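Local coordinates for variable region-containing chitin-binding protein 3 (Branchiostoma floridae, PDB 1XT5) that serves as a lancelet immune-type receptor whose whole chain probably binds chitin, this piece being its first immunoglobulin V-type domain, at residues V14-H17 against T21-L24; T51-G56 against G78-R83; R83-N88 against T93-H98; Q110-S115 against F120-K125. All coordinates share one frame; numbering follows the deposited sequence. Where two conformers were deposited one is given.

Contact 1 (V14-H17 against T21-L24); sequences VEVH and TVEL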
loop_
_atom_site.group_PDB
_atom_site.type_symbol
_atom_site.label_atom_id
_atom_site.label_comp_id
_atom_site.label_asym_id
_atom_site.label_seq_id
_atom_site.Cartn_x
_atom_site.Cartn_y
_atom_site.Cartn_z
ATOM N N VAL A 14 -5.218 10.948 7.294
ATOM C CA VAL A 14 -4.860 12.052 6.399
ATOM C C VAL A 14 -6.141 12.650 5.871
ATOM O O VAL A 14 -7.135 11.967 5.726
ATOM C CB VAL A 14 -3.931 11.612 5.250
ATOM C CG1 VAL A 14 -2.638 11.022 5.830
ATOM C CG2 VAL A 14 -4.564 10.616 4.314
ATOM N N GLU A 15 -6.134 13.942 5.591
ATOM C CA GLU A 15 -7.328 14.650 5.087
ATOM C C GLU A 15 -6.941 15.384 3.804
ATOM O O GLU A 15 -5.839 15.956 3.724
ATOM C CB GLU A 15 -7.881 15.578 6.131
ATOM C CG GLU A 15 -9.114 16.319 5.679
ATOM C CD GLU A 15 -9.923 17.020 6.760
ATOM O OE1 GLU A 15 -10.865 17.732 6.354
ATOM O OE2 GLU A 15 -9.595 16.869 7.946
ATOM N N VAL A 16 -7.869 15.433 2.855
ATOM C CA VAL A 16 -7.716 16.222 1.651
ATOM C C VAL A 16 -9.078 16.659 1.150
ATOM O O VAL A 16 -10.095 16.030 1.433
ATOM C CB VAL A 16 -7.049 15.353 0.562
ATOM C CG1 VAL A 16 -7.955 14.277 0.022
ATOM C CG2 VAL A 16 -6.514 16.247 -0.545
ATOM N N HIS A 17 -9.096 17.741 0.369
ATOM C CA HIS A 17 -10.323 18.125 -0.332
ATOM C C HIS A 17 -10.559 17.205 -1.526
ATOM O O HIS A 17 -9.599 16.779 -2.180
ATOM C CB HIS A 17 -10.093 19.590 -0.768
ATOM C CG HIS A 17 -9.810 20.641 0.248
ATOM N ND1 HIS A 17 -8.709 21.442 0.422
ATOM C CD2 HIS A 17 -10.642 21.044 1.231
ATOM C CE1 HIS A 17 -8.899 22.266 1.467
ATOM N NE2 HIS A 17 -10.103 22.039 1.998
ATOM N N THR A 21 -4.995 15.913 -4.374
ATOM C CA THR A 21 -4.036 14.846 -4.336
ATOM C C THR A 21 -3.590 14.623 -2.898
ATOM O O THR A 21 -3.325 15.586 -2.159
ATOM C CB THR A 21 -2.854 15.132 -5.249
ATOM O OG1 THR A 21 -3.331 15.228 -6.607
ATOM C CG2 THR A 21 -1.784 14.047 -5.181
ATOM N N VAL A 22 -3.519 13.370 -2.467
ATOM C CA VAL A 22 -3.150 13.024 -1.129
ATOM C C VAL A 22 -2.146 11.883 -1.141
ATOM O O VAL A 22 -2.148 11.044 -2.030
ATOM C CB VAL A 22 -4.394 12.666 -0.271
ATOM C CG1 VAL A 22 -5.047 11.386 -0.790
ATOM C CG2 VAL A 22 -4.171 12.649 1.207
ATOM N N GLU A 23 -1.304 11.827 -0.091
ATOM C CA GLU A 23 -0.418 10.713 0.113
ATOM C C GLU A 23 -0.693 10.016 1.467
ATOM O O GLU A 23 -0.925 10.710 2.476
ATOM C CB GLU A 23 1.022 11.144 -0.015
ATOM C CG GLU A 23 1.346 11.661 -1.437
ATOM C CD GLU A 23 2.758 11.817 -1.866
ATOM O OE1 GLU A 23 3.627 11.477 -1.040
ATOM O OE2 GLU A 23 2.920 12.252 -3.013
ATOM N N LEU A 24 -0.642 8.709 1.439
ATOM C CA LEU A 24 -0.904 7.880 2.606
ATOM C C LEU A 24 0.421 7.165 2.925
ATOM O O LEU A 24 0.783 6.230 2.220
ATOM C CB LEU A 24 -1.983 6.850 2.392
ATOM C CG LEU A 24 -3.356 7.470 2.107
ATOM C CD1 LEU A 24 -3.618 8.192 0.843
ATOM C CD2 LEU A 24 -4.432 6.353 2.086
#
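V14 and V16 run past L24 and V22 in nearly antiparallel strands, at 163°, yet the strand axes stay 7.6 Å apart and no backbone hydrogen bond crosses the gap. Valine side chains fill it instead. V16 and V22 meet at their branch points, with V16 CB 3.9 Å from V22 CB. One branch of V16, CG1, lies against the V22 side chain; the other, CG2, has swung anti to its own backbone N (CG1 at chi1 71°) and rests on the carbonyl T21 O at 3.6 Å. V22 CG2 meets V14 CG2, 3.7 Å away. In the conformer described here, V14 CG2 also reaches L24 CG at 4.0 Å, the two side chains crossing at about a right angle, while V14 CG1 lies 3.8 Å from E23 O. Short beta-branched residues suit this spacing, because their methyls start close to the backbone and fill the width between two strands that are not sheet partners. E15 and E23 point the other way, as alternation in a strand requires, and E15 OE1 is hydrogen-bonded to T132 OG1 of strand 122-132. This is the edge of a V-type beta sandwich where strands A' and B face each other: 13-17 pairs in parallel with 122-132 in one sheet, whereas 22-31 bonds to 94-96 in the other, and V99, in a loop, packs against V16 and V22.

Contact 2 (T51-G56 against G78-R83); sequences TKVFKG and GDFLGR
F80 presents one face of its ring to V53, whose CG2 stands 3.9 Å from the ring centroid and 15° off the normal, a CH-pi contact. The second methyl, V53 CG1, sits nearer the root of the ring, 3.8 Å from F80 CG. One branch therefore lies over the ring and the other at its root, a placement set by V53 CG1 being anti to the backbone N (chi1 177°) with CG2 beside that N. T51 CG2 comes to the ring edge, 4.3 Å from F80 CE1, and K52 O lies obliquely 3.8 Å from F80 CD1. A branched aliphatic residue against a flat aromatic one makes a largely apolar contact here, with no hydrogen bond between the segments. In the V-type fold this joins strand C' (50-58) to the loop leading into strand D. A classic beta bulge at V53 and F54, both facing W41, interrupts the alternation of C' at this point. On the loop side, F80 belongs to a short 3-10 turn, flanked by G78 and G82, whose positive phi values suit glycine. R83 braces the turn by gripping one carbonyl side-on with two nitrogens: R83 NE bonds to D79 O at 3.3 Å in the carbonyl plane, and R83 NH2 reaches D79 O at 3.1 Å from well above that plane. The F80 side chain also touches D103, the salt-bridge partner of R83 NH1, and K43 of strand 38-44.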
loop_
_atom_site.group_PDB
_atom_site.type_symbol
_atom_site.label_atom_id
_atom_site.label_comp_id
_atom_site.label_asym_id
_atom_site.label_seq_id
_atom_site.Cartn_x
_atom_site.Cartn_y
_atom_site.Cartn_z
ATOM N N THR A 51 -11.546 -3.773 -1.286
ATOM C CA THR A 51 -11.375 -3.719 -2.719
ATOM C C THR A 51 -9.940 -3.278 -3.027
ATOM O O THR A 51 -9.304 -2.516 -2.285
ATOM C CB THR A 51 -12.422 -2.827 -3.394
ATOM O OG1 THR A 51 -12.462 -3.085 -4.798
ATOM C CG2 THR A 51 -12.141 -1.379 -3.170
ATOM N N LYS A 52 -9.389 -3.775 -4.135
ATOM C CA LYS A 52 -8.020 -3.457 -4.509
ATOM C C LYS A 52 -7.875 -2.044 -4.957
ATOM O O LYS A 52 -8.616 -1.560 -5.822
ATOM C CB LYS A 52 -7.551 -4.422 -5.629
ATOM C CG LYS A 52 -7.417 -5.845 -5.172
ATOM C CD LYS A 52 -7.174 -6.724 -6.408
ATOM C CE LYS A 52 -5.719 -6.708 -6.816
ATOM N NZ LYS A 52 -5.325 -7.857 -7.662
ATOM N N VAL A 53 -6.817 -1.381 -4.457
ATOM C CA VAL A 53 -6.416 -0.048 -4.925
ATOM C C VAL A 53 -5.177 -0.157 -5.829
ATOM O O VAL A 53 -5.129 0.362 -6.931
ATOM C CB VAL A 53 -6.190 0.901 -3.751
ATOM C CG1 VAL A 53 -5.710 2.242 -4.226
ATOM C CG2 VAL A 53 -7.471 0.996 -2.921
ATOM N N PHE A 54 -4.156 -0.824 -5.309
ATOM C CA PHE A 54 -2.859 -0.920 -5.916
ATOM C C PHE A 54 -2.238 -2.250 -5.526
ATOM O O PHE A 54 -2.378 -2.687 -4.388
ATOM C CB PHE A 54 -1.970 0.247 -5.468
ATOM C CG PHE A 54 -0.542 0.196 -6.003
ATOM C CD1 PHE A 54 -0.229 0.860 -7.187
ATOM C CD2 PHE A 54 0.444 -0.510 -5.327
ATOM C CE1 PHE A 54 1.065 0.779 -7.689
ATOM C CE2 PHE A 54 1.737 -0.619 -5.842
ATOM C CZ PHE A 54 1.995 0.058 -7.011
ATOM N N LYS A 55 -1.451 -2.811 -6.433
ATOM C CA LYS A 55 -0.590 -3.944 -6.127
ATOM C C LYS A 55 0.738 -3.752 -6.880
ATOM O O LYS A 55 0.736 -3.276 -8.025
ATOM C CB LYS A 55 -1.219 -5.288 -6.464
ATOM C CG LYS A 55 -0.556 -6.542 -5.923
ATOM C CD LYS A 55 -1.314 -7.809 -6.254
ATOM C CE LYS A 55 -0.650 -9.047 -5.731
ATOM N NZ LYS A 55 -1.437 -10.282 -6.063
ATOM N N GLY A 56 1.835 -4.157 -6.280
ATOM C CA GLY A 56 3.094 -4.114 -6.966
ATOM C C GLY A 56 4.165 -4.923 -6.299
ATOM O O GLY A 56 4.076 -5.265 -5.120
ATOM N N GLY A 78 -9.731 -0.816 -10.618
ATOM C CA GLY A 78 -11.078 -0.373 -10.384
ATOM C C GLY A 78 -11.202 1.132 -10.511
ATOM O O GLY A 78 -10.707 1.752 -11.450
ATOM N N ASP A 79 -11.937 1.716 -9.561
ATOM C CA ASP A 79 -12.159 3.130 -9.585
ATOM C C ASP A 79 -10.888 3.933 -9.363
ATOM O O ASP A 79 -10.913 5.140 -9.503
ATOM C CB ASP A 79 -13.188 3.462 -8.491
ATOM C CG ASP A 79 -14.587 3.014 -8.886
ATOM O OD1 ASP A 79 -14.908 2.721 -10.022
ATOM O OD2 ASP A 79 -15.345 2.979 -7.919
ATOM N N PHE A 80 -9.803 3.284 -8.970
ATOM C CA PHE A 80 -8.540 3.944 -8.695
ATOM C C PHE A 80 -7.582 3.909 -9.858
ATOM O O PHE A 80 -6.507 4.466 -9.765
ATOM C CB PHE A 80 -7.846 3.321 -7.453
ATOM C CG PHE A 80 -8.801 3.297 -6.251
ATOM C CD1 PHE A 80 -9.551 2.159 -6.025
ATOM C CD2 PHE A 80 -8.901 4.393 -5.471
ATOM C CE1 PHE A 80 -10.485 2.106 -5.014
ATOM C CE2 PHE A 80 -9.842 4.381 -4.406
ATOM C CZ PHE A 80 -10.582 3.230 -4.229
ATOM N N LEU A 81 -7.966 3.196 -10.910
ATOM C CA LEU A 81 -7.066 3.031 -12.047
ATOM C C LEU A 81 -6.745 4.381 -12.586
ATOM O O LEU A 81 -7.614 5.189 -12.876
ATOM C CB LEU A 81 -7.688 2.115 -13.109
ATOM C CG LEU A 81 -6.737 1.519 -14.128
ATOM C CD1 LEU A 81 -7.402 0.299 -14.806
ATOM C CD2 LEU A 81 -6.246 2.461 -15.204
ATOM N N GLY A 82 -5.464 4.630 -12.792
ATOM C CA GLY A 82 -4.980 5.857 -13.232
ATOM C C GLY A 82 -4.864 6.987 -12.246
ATOM O O GLY A 82 -4.378 8.072 -12.603
ATOM N N ARG A 83 -5.285 6.802 -11.029
ATOM C CA ARG A 83 -5.214 7.774 -9.961
ATOM C C ARG A 83 -4.329 7.367 -8.807
ATOM O O ARG A 83 -3.875 8.240 -8.053
ATOM C CB ARG A 83 -6.607 8.076 -9.371
ATOM C CG ARG A 83 -7.577 8.544 -10.409
ATOM C CD ARG A 83 -8.880 9.049 -9.855
ATOM N NE ARG A 83 -9.677 8.135 -9.081
ATOM C CZ ARG A 83 -9.934 8.122 -7.752
ATOM N NH1 ARG A 83 -9.373 8.997 -6.952
ATOM N NH2 ARG A 83 -10.738 7.219 -7.261
#

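Contact 3 (R83-N88 against T93-H98); sequences RASVAN and TLRLTH
R83 NH1 donates to T97 O at 3.0 Å, nearly along the C=O axis and in the plane of the guanidinium, while also forming a salt bridge with D103. This Arg-Asp pair, with its aspartate in the D-x-G-x-Y-x-C motif that ends at C109, is a hallmark of V-type domains. The bend at chi3 (-60°) turns the head of the long arginine so that the edge of the guanidinium meets T97 O, and the T97 backbone N in turn donates to R83 O at 2.9 Å. Two residues on, S85 and R95 form a hydrogen-bonded antiparallel pair, with S85 N to R95 O and R95 N to S85 O both at 2.9 Å; the second is almost straight, at 179°. On their face S85 OG lies 3.7 Å from R95 CB, and a water links S85 OG, R95 NH1 and R83 O, a solvent-side linkage to which a small hydroxyl and an extended arginine are well fitted. Farther on, a water accepts from A87 N and donates to T93 O, bridging the hairpin where direct backbone bonds give out. The reverse face is apolar. A84 CB fits between L94 CD1 and L96 CD1, 4.0 Å from each, its small size allowing both leucines to close over it, and the V86 and L94 side chains cross at about a right angle, V86 CG2 lying 4.2 Å from L94 CD1. These strands are the D-E hairpin: 84-86 is the edge of its sheet, 94-96 bonds onward to 22-31, and A84, V86 and L94 pack inward on V53, F54 and W41 of the opposing sheet.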
loop_
_atom_site.group_PDB
_atom_site.type_symbol
_atom_site.label_atom_id
_atom_site.label_comp_id
_atom_site.label_asym_id
_atom_site.label_seq_id
_atom_site.Cartn_x
_atom_site.Cartn_y
_atom_site.Cartn_z
ATOM N N ARG A 83 -5.285 6.802 -11.029
ATOM C CA ARG A 83 -5.214 7.774 -9.961
ATOM C C ARG A 83 -4.329 7.367 -8.807
ATOM O O ARG A 83 -3.875 8.240 -8.053
ATOM C CB ARG A 83 -6.607 8.076 -9.371
ATOM C CG ARG A 83 -7.577 8.544 -10.409
ATOM C CD ARG A 83 -8.880 9.049 -9.855
ATOM N NE ARG A 83 -9.677 8.135 -9.081
ATOM C CZ ARG A 83 -9.934 8.122 -7.752
ATOM N NH1 ARG A 83 -9.373 8.997 -6.952
ATOM N NH2 ARG A 83 -10.738 7.219 -7.261
ATOM N N ALA A 84 -4.024 6.099 -8.652
ATOM C CA ALA A 84 -3.263 5.593 -7.540
ATOM C C ALA A 84 -1.864 5.180 -8.024
ATOM O O ALA A 84 -1.734 4.473 -9.029
ATOM C CB ALA A 84 -3.979 4.384 -6.938
ATOM N N SER A 85 -0.844 5.544 -7.267
ATOM C CA SER A 85 0.520 5.169 -7.621
ATOM C C SER A 85 1.347 4.977 -6.353
ATOM O O SER A 85 1.039 5.563 -5.321
ATOM C CB SER A 85 1.136 6.213 -8.566
ATOM O OG SER A 85 1.228 7.496 -7.977
ATOM N N VAL A 86 2.413 4.205 -6.472
ATOM C CA VAL A 86 3.406 4.008 -5.430
ATOM C C VAL A 86 4.757 4.251 -6.060
ATOM O O VAL A 86 5.221 3.441 -6.865
ATOM C CB VAL A 86 3.283 2.605 -4.793
ATOM C CG1 VAL A 86 4.397 2.362 -3.785
ATOM C CG2 VAL A 86 1.951 2.449 -4.072
ATOM N N ALA A 87 5.407 5.355 -5.702
ATOM C CA ALA A 87 6.671 5.739 -6.335
ATOM C C ALA A 87 7.828 4.820 -5.957
ATOM O O ALA A 87 8.759 4.662 -6.767
ATOM C CB ALA A 87 7.043 7.167 -5.951
ATOM N N ASN A 88 7.802 4.294 -4.757
ATOM C CA ASN A 88 8.940 3.531 -4.228
ATOM C C ASN A 88 8.399 2.313 -3.508
ATOM O O ASN A 88 7.879 2.420 -2.401
ATOM C CB ASN A 88 9.742 4.408 -3.260
ATOM C CG ASN A 88 10.967 3.709 -2.725
ATOM O OD1 ASN A 88 11.175 2.579 -2.803
ATOM N ND2 ASN A 88 11.794 4.454 -1.975
ATOM N N THR A 93 4.487 4.367 0.307
ATOM C CA THR A 93 3.495 5.414 0.373
ATOM C C THR A 93 2.674 5.461 -0.893
ATOM O O THR A 93 3.216 5.433 -2.010
ATOM C CB THR A 93 4.223 6.748 0.575
ATOM O OG1 THR A 93 4.870 6.660 1.825
ATOM C CG2 THR A 93 3.324 7.961 0.448
ATOM N N LEU A 94 1.351 5.535 -0.704
ATOM C CA LEU A 94 0.387 5.633 -1.787
ATOM C C LEU A 94 0.076 7.102 -2.091
ATOM O O LEU A 94 -0.181 7.871 -1.176
ATOM C CB LEU A 94 -0.905 4.963 -1.337
ATOM C CG LEU A 94 -2.086 5.020 -2.330
ATOM C CD1 LEU A 94 -1.800 4.171 -3.552
ATOM C CD2 LEU A 94 -3.354 4.553 -1.639
ATOM N N ARG A 95 0.074 7.444 -3.370
ATOM C CA ARG A 95 -0.392 8.748 -3.863
ATOM C C ARG A 95 -1.703 8.515 -4.605
ATOM O O ARG A 95 -1.777 7.668 -5.503
ATOM C CB ARG A 95 0.647 9.355 -4.803
ATOM C CG ARG A 95 0.275 10.733 -5.328
ATOM C CD ARG A 95 1.401 11.329 -6.138
ATOM N NE ARG A 95 1.265 12.625 -6.750
ATOM C CZ ARG A 95 0.824 12.788 -7.992
ATOM N NH1 ARG A 95 0.412 11.802 -8.792
ATOM N NH2 ARG A 95 0.757 14.048 -8.431
ATOM N N LEU A 96 -2.730 9.278 -4.245
ATOM C CA LEU A 96 -4.044 9.222 -4.890
ATOM C C LEU A 96 -4.376 10.580 -5.419
ATOM O O LEU A 96 -4.382 11.587 -4.661
ATOM C CB LEU A 96 -5.042 8.673 -3.894
ATOM C CG LEU A 96 -6.397 8.383 -4.488
ATOM C CD1 LEU A 96 -6.344 7.255 -5.516
ATOM C CD2 LEU A 96 -7.372 8.068 -3.354
ATOM N N THR A 97 -4.636 10.687 -6.724
ATOM C CA THR A 97 -4.980 11.993 -7.344
ATOM C C THR A 97 -6.492 12.063 -7.572
ATOM O O THR A 97 -7.208 11.057 -7.525
ATOM C CB THR A 97 -4.274 12.186 -8.681
ATOM O OG1 THR A 97 -4.701 11.162 -9.564
ATOM C CG2 THR A 97 -2.803 12.063 -8.523
ATOM N N HIS A 98 -6.940 13.296 -7.859
ATOM C CA HIS A 98 -8.349 13.542 -8.230
ATOM C C HIS A 98 -9.300 12.867 -7.227
ATOM O O HIS A 98 -10.197 12.115 -7.612
ATOM C CB HIS A 98 -8.667 13.070 -9.630
ATOM C CG HIS A 98 -7.852 13.736 -10.629
ATOM N ND1 HIS A 98 -8.131 14.987 -11.104
ATOM C CD2 HIS A 98 -6.756 13.269 -11.282
ATOM C CE1 HIS A 98 -7.192 15.282 -11.987
ATOM N NE2 HIS A 98 -6.348 14.281 -12.155
HETATM O O HOH W 1 -0.997 8.942 -8.231
HETATM O O HOH W 2 3.949 7.281 -4.080
HETATM O O HOH W 3 6.120 5.185 -2.491
#

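Contact 4 (Q110-S115 against F120-K125); sequences QVAQWS and FGLDAK. With SO4 (sulfate ion), chain B.
The F-G hairpin, whose connecting loop corresponds to CDR3 of antigen-receptor V domains, is zipped together at V111 and D123. V111 N bonds to D123 O and D123 N to V111 O, each at 3.0 Å, and a third bond continues the ladder from Q113 N to G121 O at 2.9 Å. On one face Q110 extends its chain, CG anti to the backbone N (chi1 178°), across L122, so that Q110 CD lies 3.7 Å from L122 CD1; the long, unbranched glutamine covers the leucine with its carbons and amide together. L122 CD1 also meets A112 CB at 4.0 Å, and A124 CB lies 3.9 Å from Q110 CB, the small alanines matching the close approach of non-hydrogen-bonded pairs. At the loop end the Q113 carboxamide folds against G121, with Q113 OE1 3.3 Å from G121 CA, a position only a residue without a side chain accommodates comfortably. Q113 NE2 donates to D33 and, at 3.0 Å, to sulfate O2; the ion, probably from the crystallisation liquor, is also held by Q2, S3 and R117. D123 OD2 accepts from V7 N and makes a long salt bridge with K125 NZ. Strand 105-112 lies between 122-132 and 38-44 in the sheet, and V111 faces inward onto M5, V7 and I39.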
loop_
_atom_site.group_PDB
_atom_site.type_symbol
_atom_site.label_atom_id
_atom_site.label_comp_id
_atom_site.label_asym_id
_atom_site.label_seq_id
_atom_site.Cartn_x
_atom_site.Cartn_y
_atom_site.Cartn_z
ATOM N N GLN A 110 -0.499 -3.233 3.026
ATOM C CA GLN A 110 -0.157 -4.615 3.306
ATOM C C GLN A 110 1.136 -4.932 2.562
ATOM O O GLN A 110 1.249 -4.688 1.362
ATOM C CB GLN A 110 -1.274 -5.542 2.859
ATOM C CG GLN A 110 -0.951 -7.009 3.094
ATOM C CD GLN A 110 -2.108 -7.846 2.660
ATOM O OE1 GLN A 110 -3.093 -7.978 3.362
ATOM N NE2 GLN A 110 -2.053 -8.338 1.449
ATOM N N VAL A 111 2.098 -5.524 3.262
ATOM C CA VAL A 111 3.343 -5.946 2.653
ATOM C C VAL A 111 3.546 -7.416 3.056
ATOM O O VAL A 111 3.415 -7.770 4.240
ATOM C CB VAL A 111 4.529 -5.067 3.051
ATOM C CG1 VAL A 111 5.780 -5.459 2.252
ATOM C CG2 VAL A 111 4.237 -3.594 2.861
ATOM N N ALA A 112 3.837 -8.270 2.080
ATOM C CA ALA A 112 3.883 -9.697 2.345
ATOM C C ALA A 112 4.985 -10.348 1.517
ATOM O O ALA A 112 5.260 -9.933 0.390
ATOM C CB ALA A 112 2.561 -10.371 1.964
ATOM N N GLN A 113 5.551 -11.406 2.066
ATOM C CA GLN A 113 6.331 -12.305 1.256
ATOM C C GLN A 113 5.516 -12.789 0.053
ATOM O O GLN A 113 4.299 -12.937 0.171
ATOM C CB GLN A 113 6.749 -13.523 2.036
ATOM C CG GLN A 113 7.629 -13.208 3.211
ATOM C CD GLN A 113 7.945 -14.479 3.985
ATOM O OE1 GLN A 113 7.043 -15.171 4.446
ATOM N NE2 GLN A 113 9.218 -14.798 4.096
ATOM N N TRP A 114 6.156 -13.080 -1.052
ATOM C CA TRP A 114 5.441 -13.599 -2.219
ATOM C C TRP A 114 4.699 -14.901 -1.900
ATOM O O TRP A 114 3.630 -15.138 -2.455
ATOM C CB TRP A 114 6.375 -13.895 -3.374
ATOM C CG TRP A 114 6.925 -12.700 -4.065
ATOM C CD1 TRP A 114 6.757 -11.392 -3.792
ATOM C CD2 TRP A 114 7.786 -12.717 -5.218
ATOM N NE1 TRP A 114 7.408 -10.594 -4.659
ATOM C CE2 TRP A 114 8.080 -11.397 -5.570
ATOM C CE3 TRP A 114 8.324 -13.749 -5.991
ATOM C CZ2 TRP A 114 8.898 -11.037 -6.643
ATOM C CZ3 TRP A 114 9.128 -13.416 -7.049
ATOM C CH2 TRP A 114 9.407 -12.106 -7.368
ATOM N N SER A 115 5.336 -15.747 -1.128
ATOM C CA SER A 115 4.698 -16.953 -0.593
ATOM C C SER A 115 4.716 -16.808 0.927
ATOM O O SER A 115 5.786 -16.781 1.566
ATOM C CB SER A 115 5.414 -18.182 -1.066
ATOM O OG SER A 115 4.810 -19.345 -0.477
ATOM N N PHE A 120 4.298 -14.916 10.139
ATOM C CA PHE A 120 5.315 -13.899 10.251
ATOM C C PHE A 120 5.547 -13.137 8.953
ATOM O O PHE A 120 6.104 -12.031 8.986
ATOM C CB PHE A 120 6.651 -14.474 10.704
ATOM C CG PHE A 120 6.636 -15.158 12.068
ATOM C CD1 PHE A 120 6.609 -16.547 12.158
ATOM C CD2 PHE A 120 6.657 -14.411 13.225
ATOM C CE1 PHE A 120 6.661 -17.171 13.384
ATOM C CE2 PHE A 120 6.733 -15.054 14.433
ATOM C CZ PHE A 120 6.719 -16.418 14.547
ATOM N N GLY A 121 5.121 -13.681 7.812
ATOM C CA GLY A 121 5.483 -13.136 6.519
ATOM C C GLY A 121 4.606 -12.075 5.955
ATOM O O GLY A 121 4.846 -11.645 4.824
ATOM N N LEU A 122 3.568 -11.599 6.668
ATOM C CA LEU A 122 2.687 -10.546 6.235
ATOM C C LEU A 122 2.493 -9.546 7.368
ATOM O O LEU A 122 2.428 -9.965 8.524
ATOM C CB LEU A 122 1.274 -11.087 5.807
ATOM C CG LEU A 122 0.246 -10.089 5.280
ATOM C CD1 LEU A 122 -0.658 -10.780 4.305
ATOM C CD2 LEU A 122 -0.639 -9.461 6.372
ATOM N N ASP A 123 2.356 -8.258 7.041
ATOM C CA ASP A 123 1.818 -7.312 8.011
ATOM C C ASP A 123 0.984 -6.301 7.259
ATOM O O ASP A 123 1.125 -6.151 6.035
ATOM C CB ASP A 123 2.920 -6.661 8.859
ATOM C CG ASP A 123 2.423 -5.958 10.100
ATOM O OD1 ASP A 123 1.278 -6.257 10.554
ATOM O OD2 ASP A 123 3.161 -5.120 10.640
ATOM N N ALA A 124 0.142 -5.580 7.968
ATOM C CA ALA A 124 -0.689 -4.539 7.367
ATOM C C ALA A 124 -1.095 -3.558 8.444
ATOM O O ALA A 124 -1.367 -3.955 9.576
ATOM C CB ALA A 124 -1.953 -5.147 6.730
ATOM N N LYS A 125 -1.186 -2.282 8.066
ATOM C CA LYS A 125 -1.721 -1.232 8.911
ATOM C C LYS A 125 -2.596 -0.341 8.053
ATOM O O LYS A 125 -2.384 -0.241 6.836
ATOM C CB LYS A 125 -0.640 -0.397 9.583
ATOM C CG LYS A 125 0.116 -1.147 10.651
ATOM C CD LYS A 125 1.194 -0.338 11.311
ATOM C CE LYS A 125 1.700 -0.923 12.626
ATOM N NZ LYS A 125 2.167 -2.303 12.475
HETATM S S SO4 B . 10.601 -18.187 6.450
HETATM O O1 SO4 B . 11.022 -19.469 5.726
HETATM O O2 SO4 B . 10.450 -17.127 5.442
HETATM O O3 SO4 B . 11.505 -17.816 7.453
HETATM O O4 SO4 B . 9.300 -18.462 7.051
#

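Contacts 3 and 4 are hairpins within the two different sheets, held by backbone ladders, whereas contacts 1 and 2 join segments with no hydrogen bonds between them and rely mainly on apolar side chains. Contact 3 sits at the middle of the network: L24 N and V22 O of contact 1 probably bond to L94 and L96, extending its sheet, while V53, F54 and F80 of contact 2 pack on A84, V86 and L96, and R83 serves both. These three mix buried and exposed residues. Contact 4, about 20 Å from contact 3 between centres, shares a sheet with contacts 1 and 2, strand 122-132 adjoining 13-17; buried at V111, it gathers polar groups and an ion at its loop end.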